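Local coordinates for protein Glp_546_48378_50642 (Giardia intestinalis, PDB 2QVW) that cleaves double-stranded RNA into 21 to 23 base-pair siRNAs for the RNA interference pathway, as a Dicer ribonuclease of the RNase III family, at residues 375-388 against 400-412. Sequence-based numbering, arbitrary orientation.
Sequences NEALNYLVQTLGLP and KSKTWADMYEEIV. With MN (manganese (II) ion), chain P.
Leu378 lies over one face of the Tyr408 ring in a CH-pi contact, with CD2 3.9 Å from the ring centroid. Val382 CG2 reaches the ring's edge near its plane and also meets Tyr408 CB. Leu381 CD1 comes obliquely to Tyr408 CE1. With CG anti to the backbone N (chi1 -169°), the Tyr408 ring is turned toward Leu378 and Leu381; its OH is hydrogen-bonded to Thr432 OG1. Ala405 sits where the backbones are nearest, its CA 4.2 Å from Asn379 CA. Ala405 CB packs on Leu378 CB at 3.9 Å; so small a side chain is consistent with the close approach. Trp404 buries a large area against 375-388. Pro388 CG stands over the centre of its five-membered ring, 4.2 Å from the centroid, and Asn379 OD1 lies at the edge in plane. No hydrogen bond joins the segments. Leu378 CD1 also touches Glu409 CG at 3.9 Å. The nearest Glu409 side-chain atom lies about 3 Å from a manganese ion, which Glu409 probably binds with Asp406 and Glu338. Glu376, which does not touch 400-412, binds a separate manganese ion through OE2. Helices 375-384 and 404-412 cross at 78° within the first RNase III domain. Helix 330-356 packs against Asp406, while helix 421-433 meets Tyr408 and Leu381.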
ATOM      1  N   ASN A 375       9.888 -15.998 -13.793  1.00 29.46           N
ATOM      2  CA  ASN A 375       9.212 -16.510 -12.601  1.00 28.66           C
ATOM      3  C   ASN A 375      10.137 -17.438 -11.828  1.00 28.36           C
ATOM      4  O   ASN A 375      10.238 -17.344 -10.608  1.00 28.29           O
ATOM      5  CB  ASN A 375       7.933 -17.251 -13.007  1.00 28.67           C
ATOM      6  CG  ASN A 375       7.196 -17.860 -11.831  1.00 28.58           C
ATOM      7  OD1 ASN A 375       7.517 -18.962 -11.382  1.00 28.84           O
ATOM      8  ND2 ASN A 375       6.197 -17.145 -11.328  1.00 27.44           N
ATOM      9  N   GLU A 376      10.822 -18.328 -12.531  1.00 28.00           N
ATOM     10  CA  GLU A 376      11.732 -19.246 -11.867  1.00 28.04           C
ATOM     11  C   GLU A 376      12.752 -18.468 -11.057  1.00 27.48           C
ATOM     12  O   GLU A 376      13.175 -18.908  -9.995  1.00 27.36           O
ATOM     13  CB  GLU A 376      12.450 -20.121 -12.891  1.00 28.40           C
ATOM     14  CG  GLU A 376      11.517 -20.949 -13.752  1.00 30.19           C
ATOM     15  CD  GLU A 376      10.878 -20.149 -14.868  1.00 31.18           C
ATOM     16  OE1 GLU A 376      11.552 -19.916 -15.888  0.50 30.88           O
ATOM     17  OE2 GLU A 376       9.707 -19.751 -14.725  0.50 30.91           O
ATOM     18  N   ALA A 377      13.132 -17.300 -11.558  1.00 27.06           N
ATOM     19  CA  ALA A 377      14.115 -16.472 -10.887  1.00 26.70           C
ATOM     20  C   ALA A 377      13.532 -15.775  -9.665  1.00 26.53           C
ATOM     21  O   ALA A 377      14.032 -15.948  -8.555  1.00 26.71           O
ATOM     22  CB  ALA A 377      14.683 -15.447 -11.867  1.00 26.58           C
ATOM     23  N   LEU A 378      12.470 -14.996  -9.871  1.00 26.18           N
ATOM     24  CA  LEU A 378      11.839 -14.260  -8.785  1.00 25.88           C
ATOM     25  C   LEU A 378      11.363 -15.178  -7.686  1.00 25.88           C
ATOM     26  O   LEU A 378      11.415 -14.827  -6.512  1.00 26.13           O
ATOM     27  CB  LEU A 378      10.661 -13.443  -9.298  1.00 25.77           C
ATOM     28  CG  LEU A 378      10.946 -12.310 -10.292  1.00 25.78           C
ATOM     29  CD1 LEU A 378       9.678 -11.469 -10.430  1.00 25.91           C
ATOM     30  CD2 LEU A 378      12.099 -11.437  -9.821  1.00 26.49           C
ATOM     31  N   ASN A 379      10.894 -16.358  -8.066  1.00 25.92           N
ATOM     32  CA  ASN A 379      10.419 -17.338  -7.097  1.00 26.04           C
ATOM     33  C   ASN A 379      11.575 -17.725  -6.182  1.00 25.81           C
ATOM     34  O   ASN A 379      11.375 -18.290  -5.120  1.00 25.71           O
ATOM     35  CB  ASN A 379       9.895 -18.573  -7.835  1.00 26.25           C
ATOM     36  CG  ASN A 379       9.029 -19.464  -6.955  1.00 26.54           C
ATOM     37  OD1 ASN A 379       9.486 -19.967  -5.932  1.00 26.31           O
ATOM     38  ND2 ASN A 379       7.768 -19.661  -7.356  1.00 27.22           N
ATOM     39  N   TYR A 380      12.789 -17.402  -6.606  1.00 25.66           N
ATOM     40  CA  TYR A 380      13.985 -17.709  -5.838  1.00 25.35           C
ATOM     41  C   TYR A 380      14.348 -16.576  -4.891  1.00 24.89           C
ATOM     42  O   TYR A 380      14.844 -16.805  -3.792  1.00 24.61           O
ATOM     43  CB  TYR A 380      15.163 -17.964  -6.782  1.00 25.74           C
ATOM     44  CG  TYR A 380      16.478 -18.020  -6.049  1.00 26.05           C
ATOM     45  CD1 TYR A 380      16.799 -19.112  -5.250  1.00 25.71           C
ATOM     46  CD2 TYR A 380      17.360 -16.939  -6.079  1.00 26.96           C
ATOM     47  CE1 TYR A 380      17.957 -19.130  -4.490  1.00 26.86           C
ATOM     48  CE2 TYR A 380      18.522 -16.946  -5.323  1.00 27.35           C
ATOM     49  CZ  TYR A 380      18.813 -18.048  -4.524  1.00 28.07           C
ATOM     50  OH  TYR A 380      19.939 -18.062  -3.728  1.00 30.62           O
ATOM     51  N   LEU A 381      14.129 -15.349  -5.348  1.00 24.61           N
ATOM     52  CA  LEU A 381      14.430 -14.155  -4.560  1.00 24.51           C
ATOM     53  C   LEU A 381      13.436 -14.073  -3.419  1.00 24.28           C
ATOM     54  O   LEU A 381      13.742 -13.566  -2.346  1.00 24.51           O
ATOM     55  CB  LEU A 381      14.310 -12.895  -5.426  1.00 24.48           C
ATOM     56  CG  LEU A 381      15.057 -12.881  -6.762  1.00 24.69           C
ATOM     57  CD1 LEU A 381      14.768 -11.573  -7.458  1.00 24.19           C
ATOM     58  CD2 LEU A 381      16.560 -13.065  -6.548  1.00 24.75           C
ATOM     59  N   VAL A 382      12.236 -14.578  -3.675  1.00 24.10           N
ATOM     60  CA  VAL A 382      11.170 -14.584  -2.687  1.00 24.42           C
ATOM     61  C   VAL A 382      11.475 -15.615  -1.601  1.00 24.88           C
ATOM     62  O   VAL A 382      11.208 -15.385  -0.415  1.00 24.91           O
ATOM     63  CB  VAL A 382       9.814 -14.919  -3.343  1.00 24.48           C
ATOM     64  CG1 VAL A 382       8.713 -14.924  -2.284  1.00 24.70           C
ATOM     65  CG2 VAL A 382       9.509 -13.906  -4.449  1.00 24.10           C
ATOM     66  N   GLN A 383      12.021 -16.757  -2.014  1.00 25.31           N
ATOM     67  CA  GLN A 383      12.397 -17.805  -1.074  1.00 25.67           C
ATOM     68  C   GLN A 383      13.480 -17.227  -0.179  1.00 25.59           C
ATOM     69  O   GLN A 383      13.434 -17.365   1.034  1.00 25.88           O
ATOM     70  CB  GLN A 383      12.967 -19.006  -1.815  1.00 25.89           C
ATOM     71  CG  GLN A 383      11.964 -19.785  -2.626  1.00 28.01           C
ATOM     72  CD  GLN A 383      10.994 -20.577  -1.754  1.00 31.41           C
ATOM     73  OE1 GLN A 383      11.415 -21.287  -0.830  1.00 32.54           O
ATOM     74  NE2 GLN A 383       9.690 -20.474  -2.051  1.00 32.01           N
ATOM     75  N   THR A 384      14.458 -16.575  -0.797  1.00 25.36           N
ATOM     76  CA  THR A 384      15.558 -15.976  -0.061  1.00 25.40           C
ATOM     77  C   THR A 384      15.115 -14.828   0.843  1.00 25.50           C
ATOM     78  O   THR A 384      15.799 -14.495   1.796  1.00 25.81           O
ATOM     79  CB  THR A 384      16.671 -15.491  -1.028  1.00 25.16           C
ATOM     80  OG1 THR A 384      16.089 -14.738  -2.096  1.00 26.62           O
ATOM     81  CG2 THR A 384      17.414 -16.675  -1.616  1.00 24.75           C
ATOM     82  N   LEU A 385      13.969 -14.227   0.555  1.00 25.74           N
ATOM     83  CA  LEU A 385      13.475 -13.131   1.387  1.00 26.09           C
ATOM     84  C   LEU A 385      12.693 -13.659   2.589  1.00 26.58           C
ATOM     85  O   LEU A 385      12.140 -12.879   3.374  1.00 26.94           O
ATOM     86  CB  LEU A 385      12.573 -12.197   0.575  1.00 25.76           C
ATOM     87  CG  LEU A 385      13.257 -11.228  -0.378  1.00 24.99           C
ATOM     88  CD1 LEU A 385      12.213 -10.481  -1.172  1.00 23.86           C
ATOM     89  CD2 LEU A 385      14.119 -10.263   0.414  1.00 25.27           C
ATOM     90  N   GLY A 386      12.644 -14.983   2.725  1.00 27.01           N
ATOM     91  CA  GLY A 386      11.917 -15.597   3.824  1.00 28.04           C
ATOM     92  C   GLY A 386      10.469 -15.156   3.908  1.00 28.60           C
ATOM     93  O   GLY A 386       9.919 -15.061   5.008  1.00 28.58           O
ATOM     94  N   LEU A 387       9.847 -14.895   2.755  1.00 29.22           N
ATOM     95  CA  LEU A 387       8.450 -14.445   2.696  1.00 29.76           C
ATOM     96  C   LEU A 387       7.428 -15.571   2.776  1.00 30.24           C
ATOM     97  O   LEU A 387       6.404 -15.437   3.428  1.00 30.38           O
ATOM     98  CB  LEU A 387       8.220 -13.638   1.421  1.00 29.69           C
ATOM     99  CG  LEU A 387       8.842 -12.241   1.415  1.00 30.27           C
ATOM    100  CD1 LEU A 387       8.816 -11.660   0.017  1.00 30.54           C
ATOM    101  CD2 LEU A 387       8.084 -11.357   2.388  1.00 30.73           C
ATOM    102  N   PRO A 388       7.691 -16.693   2.095  1.00 30.90           N
ATOM    103  CA  PRO A 388       6.775 -17.833   2.116  1.00 31.61           C
ATOM    104  C   PRO A 388       6.293 -18.212   3.526  1.00 32.72           C
ATOM    105  O   PRO A 388       5.113 -18.515   3.731  1.00 32.77           O
ATOM    106  CB  PRO A 388       7.606 -18.935   1.474  1.00 31.52           C
ATOM    107  CG  PRO A 388       8.369 -18.189   0.444  1.00 31.23           C
ATOM    108  CD  PRO A 388       8.826 -16.955   1.188  1.00 30.95           C
ATOM    109  N   LYS A 400      -5.746 -20.329  -7.626  1.00 35.10           N
ATOM    110  CA  LYS A 400      -5.177 -21.600  -8.077  1.00 35.41           C
ATOM    111  C   LYS A 400      -3.875 -21.392  -8.851  1.00 35.24           C
ATOM    112  O   LYS A 400      -2.995 -22.259  -8.850  1.00 35.30           O
ATOM    113  CB  LYS A 400      -6.161 -22.340  -8.980  1.00 35.32           C
ATOM    114  CG  LYS A 400      -7.475 -22.752  -8.337  1.00 36.63           C
ATOM    115  CD  LYS A 400      -7.327 -23.991  -7.474  1.00 38.30           C
ATOM    116  CE  LYS A 400      -8.693 -24.604  -7.201  1.00 39.22           C
ATOM    117  NZ  LYS A 400      -8.639 -25.822  -6.342  1.00 40.54           N
ATOM    118  N   SER A 401      -3.769 -20.254  -9.535  1.00 34.79           N
ATOM    119  CA  SER A 401      -2.567 -19.932 -10.298  1.00 34.07           C
ATOM    120  C   SER A 401      -1.697 -19.004  -9.461  1.00 33.69           C
ATOM    121  O   SER A 401      -0.877 -18.255  -9.990  1.00 33.77           O
ATOM    122  CB  SER A 401      -2.920 -19.228 -11.595  1.00 34.24           C
ATOM    123  OG  SER A 401      -3.159 -17.855 -11.327  1.00 33.77           O
ATOM    124  N   LYS A 402      -1.905 -19.058  -8.148  1.00 32.81           N
ATOM    125  CA  LYS A 402      -1.163 -18.242  -7.193  1.00 31.85           C
ATOM    126  C   LYS A 402       0.299 -18.671  -7.256  1.00 31.37           C
ATOM    127  O   LYS A 402       0.602 -19.858  -7.381  1.00 31.33           O
ATOM    128  CB  LYS A 402      -1.727 -18.447  -5.777  1.00 31.82           C
ATOM    129  CG  LYS A 402      -1.516 -17.265  -4.814  1.00 31.88           C
ATOM    130  CD  LYS A 402      -2.441 -16.072  -5.104  1.00 31.44           C
ATOM    131  CE  LYS A 402      -1.626 -14.787  -5.251  1.00 32.61           C
ATOM    132  NZ  LYS A 402      -2.437 -13.552  -5.005  1.00 33.71           N
ATOM    133  N   THR A 403       1.198 -17.697  -7.150  1.00 30.94           N
ATOM    134  CA  THR A 403       2.633 -17.944  -7.249  1.00 30.87           C
ATOM    135  C   THR A 403       3.459 -17.097  -6.296  1.00 30.59           C
ATOM    136  O   THR A 403       3.107 -15.969  -5.997  1.00 30.60           O
ATOM    137  CB  THR A 403       3.107 -17.638  -8.678  1.00 30.96           C
ATOM    138  OG1 THR A 403       2.609 -18.646  -9.566  1.00 31.56           O
ATOM    139  CG2 THR A 403       4.626 -17.561  -8.747  1.00 31.56           C
ATOM    140  N   TRP A 404       4.573 -17.639  -5.832  1.00 30.34           N
ATOM    141  CA  TRP A 404       5.427 -16.881  -4.940  1.00 30.20           C
ATOM    142  C   TRP A 404       5.879 -15.673  -5.713  1.00 29.39           C
ATOM    143  O   TRP A 404       5.694 -14.527  -5.294  1.00 28.81           O
ATOM    144  CB  TRP A 404       6.686 -17.661  -4.562  1.00 31.12           C
ATOM    145  CG  TRP A 404       6.499 -18.846  -3.671  1.00 32.99           C
ATOM    146  CD1 TRP A 404       7.322 -19.930  -3.589  1.00 34.74           C
ATOM    147  CD2 TRP A 404       5.448 -19.070  -2.727  1.00 34.36           C
ATOM    148  NE1 TRP A 404       6.856 -20.811  -2.653  1.00 35.94           N
ATOM    149  CE2 TRP A 404       5.713 -20.304  -2.100  1.00 35.67           C
ATOM    150  CE3 TRP A 404       4.325 -18.336  -2.328  1.00 35.38           C
ATOM    151  CZ2 TRP A 404       4.866 -20.840  -1.114  1.00 36.01           C
ATOM    152  CZ3 TRP A 404       3.487 -18.866  -1.344  1.00 35.70           C
ATOM    153  CH2 TRP A 404       3.770 -20.097  -0.742  1.00 35.38           C
ATOM    154  N   ALA A 405       6.463 -15.950  -6.872  1.00 28.85           N
ATOM    155  CA  ALA A 405       7.018 -14.888  -7.689  1.00 28.38           C
ATOM    156  C   ALA A 405       6.165 -13.636  -7.706  1.00 28.16           C
ATOM    157  O   ALA A 405       6.695 -12.528  -7.697  1.00 28.39           O
ATOM    158  CB  ALA A 405       7.253 -15.374  -9.093  1.00 28.21           C
ATOM    159  N   ASP A 406       4.847 -13.819  -7.721  1.00 27.95           N
ATOM    160  CA  ASP A 406       3.900 -12.711  -7.749  1.00 27.87           C
ATOM    161  C   ASP A 406       4.177 -11.744  -6.618  1.00 27.50           C
ATOM    162  O   ASP A 406       4.085 -10.524  -6.785  1.00 27.63           O
ATOM    163  CB  ASP A 406       2.468 -13.220  -7.596  1.00 28.17           C
ATOM    164  CG  ASP A 406       2.125 -14.310  -8.575  1.00 29.58           C
ATOM    165  OD1 ASP A 406       0.969 -14.788  -8.517  1.00 31.36           O
ATOM    166  OD2 ASP A 406       3.002 -14.683  -9.390  1.00 31.11           O
ATOM    167  N   MET A 407       4.504 -12.302  -5.457  1.00 26.93           N
ATOM    168  CA  MET A 407       4.778 -11.490  -4.288  1.00 26.47           C
ATOM    169  C   MET A 407       5.884 -10.475  -4.555  1.00 25.90           C
ATOM    170  O   MET A 407       5.811  -9.331  -4.104  1.00 25.92           O
ATOM    171  CB  MET A 407       5.150 -12.377  -3.096  1.00 26.39           C
ATOM    172  CG  MET A 407       3.968 -13.129  -2.472  1.00 27.31           C
ATOM    173  SD  MET A 407       4.348 -13.892  -0.862  1.00 29.28           S
ATOM    174  CE  MET A 407       4.070 -15.576  -1.239  1.00 29.27           C
ATOM    175  N   TYR A 408       6.903 -10.881  -5.302  1.00 25.28           N
ATOM    176  CA  TYR A 408       8.009  -9.981  -5.607  1.00 24.68           C
ATOM    177  C   TYR A 408       7.516  -8.740  -6.331  1.00 24.66           C
ATOM    178  O   TYR A 408       7.810  -7.627  -5.927  1.00 24.84           O
ATOM    179  CB  TYR A 408       9.040 -10.687  -6.474  1.00 24.52           C
ATOM    180  CG  TYR A 408      10.334  -9.921  -6.603  1.00 24.24           C
ATOM    181  CD1 TYR A 408      11.368 -10.108  -5.688  1.00 23.71           C
ATOM    182  CD2 TYR A 408      10.529  -9.009  -7.645  1.00 24.14           C
ATOM    183  CE1 TYR A 408      12.567  -9.409  -5.806  1.00 23.95           C
ATOM    184  CE2 TYR A 408      11.716  -8.305  -7.774  1.00 24.06           C
ATOM    185  CZ  TYR A 408      12.734  -8.510  -6.853  1.00 24.47           C
ATOM    186  OH  TYR A 408      13.919  -7.822  -6.975  1.00 25.49           O
ATOM    187  N   GLU A 409       6.759  -8.946  -7.406  1.00 24.42           N
ATOM    188  CA  GLU A 409       6.219  -7.857  -8.209  1.00 24.49           C
ATOM    189  C   GLU A 409       5.252  -7.002  -7.396  1.00 24.36           C
ATOM    190  O   GLU A 409       5.147  -5.794  -7.602  1.00 24.28           O
ATOM    191  CB  GLU A 409       5.499  -8.432  -9.427  1.00 24.37           C
ATOM    192  CG  GLU A 409       6.332  -9.413 -10.234  1.00 25.29           C
ATOM    193  CD  GLU A 409       5.508 -10.179 -11.256  1.00 26.36           C
ATOM    194  OE1 GLU A 409       4.471 -10.767 -10.874  1.00 26.59           O
ATOM    195  OE2 GLU A 409       5.898 -10.203 -12.443  1.00 27.42           O
ATOM    196  N   GLU A 410       4.532  -7.639  -6.482  1.00 24.32           N
ATOM    197  CA  GLU A 410       3.588  -6.940  -5.626  1.00 24.45           C
ATOM    198  C   GLU A 410       4.373  -5.963  -4.748  1.00 24.05           C
ATOM    199  O   GLU A 410       4.049  -4.783  -4.687  1.00 24.00           O
ATOM    200  CB  GLU A 410       2.844  -7.960  -4.772  1.00 24.71           C
ATOM    201  CG  GLU A 410       1.568  -7.466  -4.100  1.00 26.83           C
ATOM    202  CD  GLU A 410       1.817  -6.600  -2.882  1.00 31.26           C
ATOM    203  OE1 GLU A 410       2.907  -6.688  -2.277  1.00 33.09           O
ATOM    204  OE2 GLU A 410       0.906  -5.838  -2.512  1.00 33.41           O
ATOM    205  N   ILE A 411       5.412  -6.458  -4.075  1.00 23.72           N
ATOM    206  CA  ILE A 411       6.247  -5.616  -3.220  1.00 23.08           C
ATOM    207  C   ILE A 411       6.765  -4.435  -4.027  1.00 22.87           C
ATOM    208  O   ILE A 411       6.735  -3.295  -3.565  1.00 22.95           O
ATOM    209  CB  ILE A 411       7.473  -6.390  -2.659  1.00 22.82           C
ATOM    210  CG1 ILE A 411       7.089  -7.154  -1.394  1.00 22.63           C
ATOM    211  CG2 ILE A 411       8.608  -5.416  -2.330  1.00 22.77           C
ATOM    212  CD1 ILE A 411       6.019  -8.173  -1.600  1.00 39.53           C
ATOM    213  N   VAL A 412       7.256  -4.728  -5.229  1.00 22.33           N
ATOM    214  CA  VAL A 412       7.780  -3.710  -6.124  1.00 21.75           C
ATOM    215  C   VAL A 412       6.679  -2.701  -6.403  1.00 21.58           C
ATOM    216  O   VAL A 412       6.904  -1.502  -6.321  1.00 21.41           O
ATOM    217  CB  VAL A 412       8.269  -4.339  -7.454  1.00 21.72           C
ATOM    218  CG1 VAL A 412       8.777  -3.267  -8.390  1.00 21.23           C
ATOM    219  CG2 VAL A 412       9.372  -5.335  -7.178  1.00 22.12           C
TER
HETATM  220 MN    MN P 766       9.089 -18.084 -16.255  1.00 76.98          MN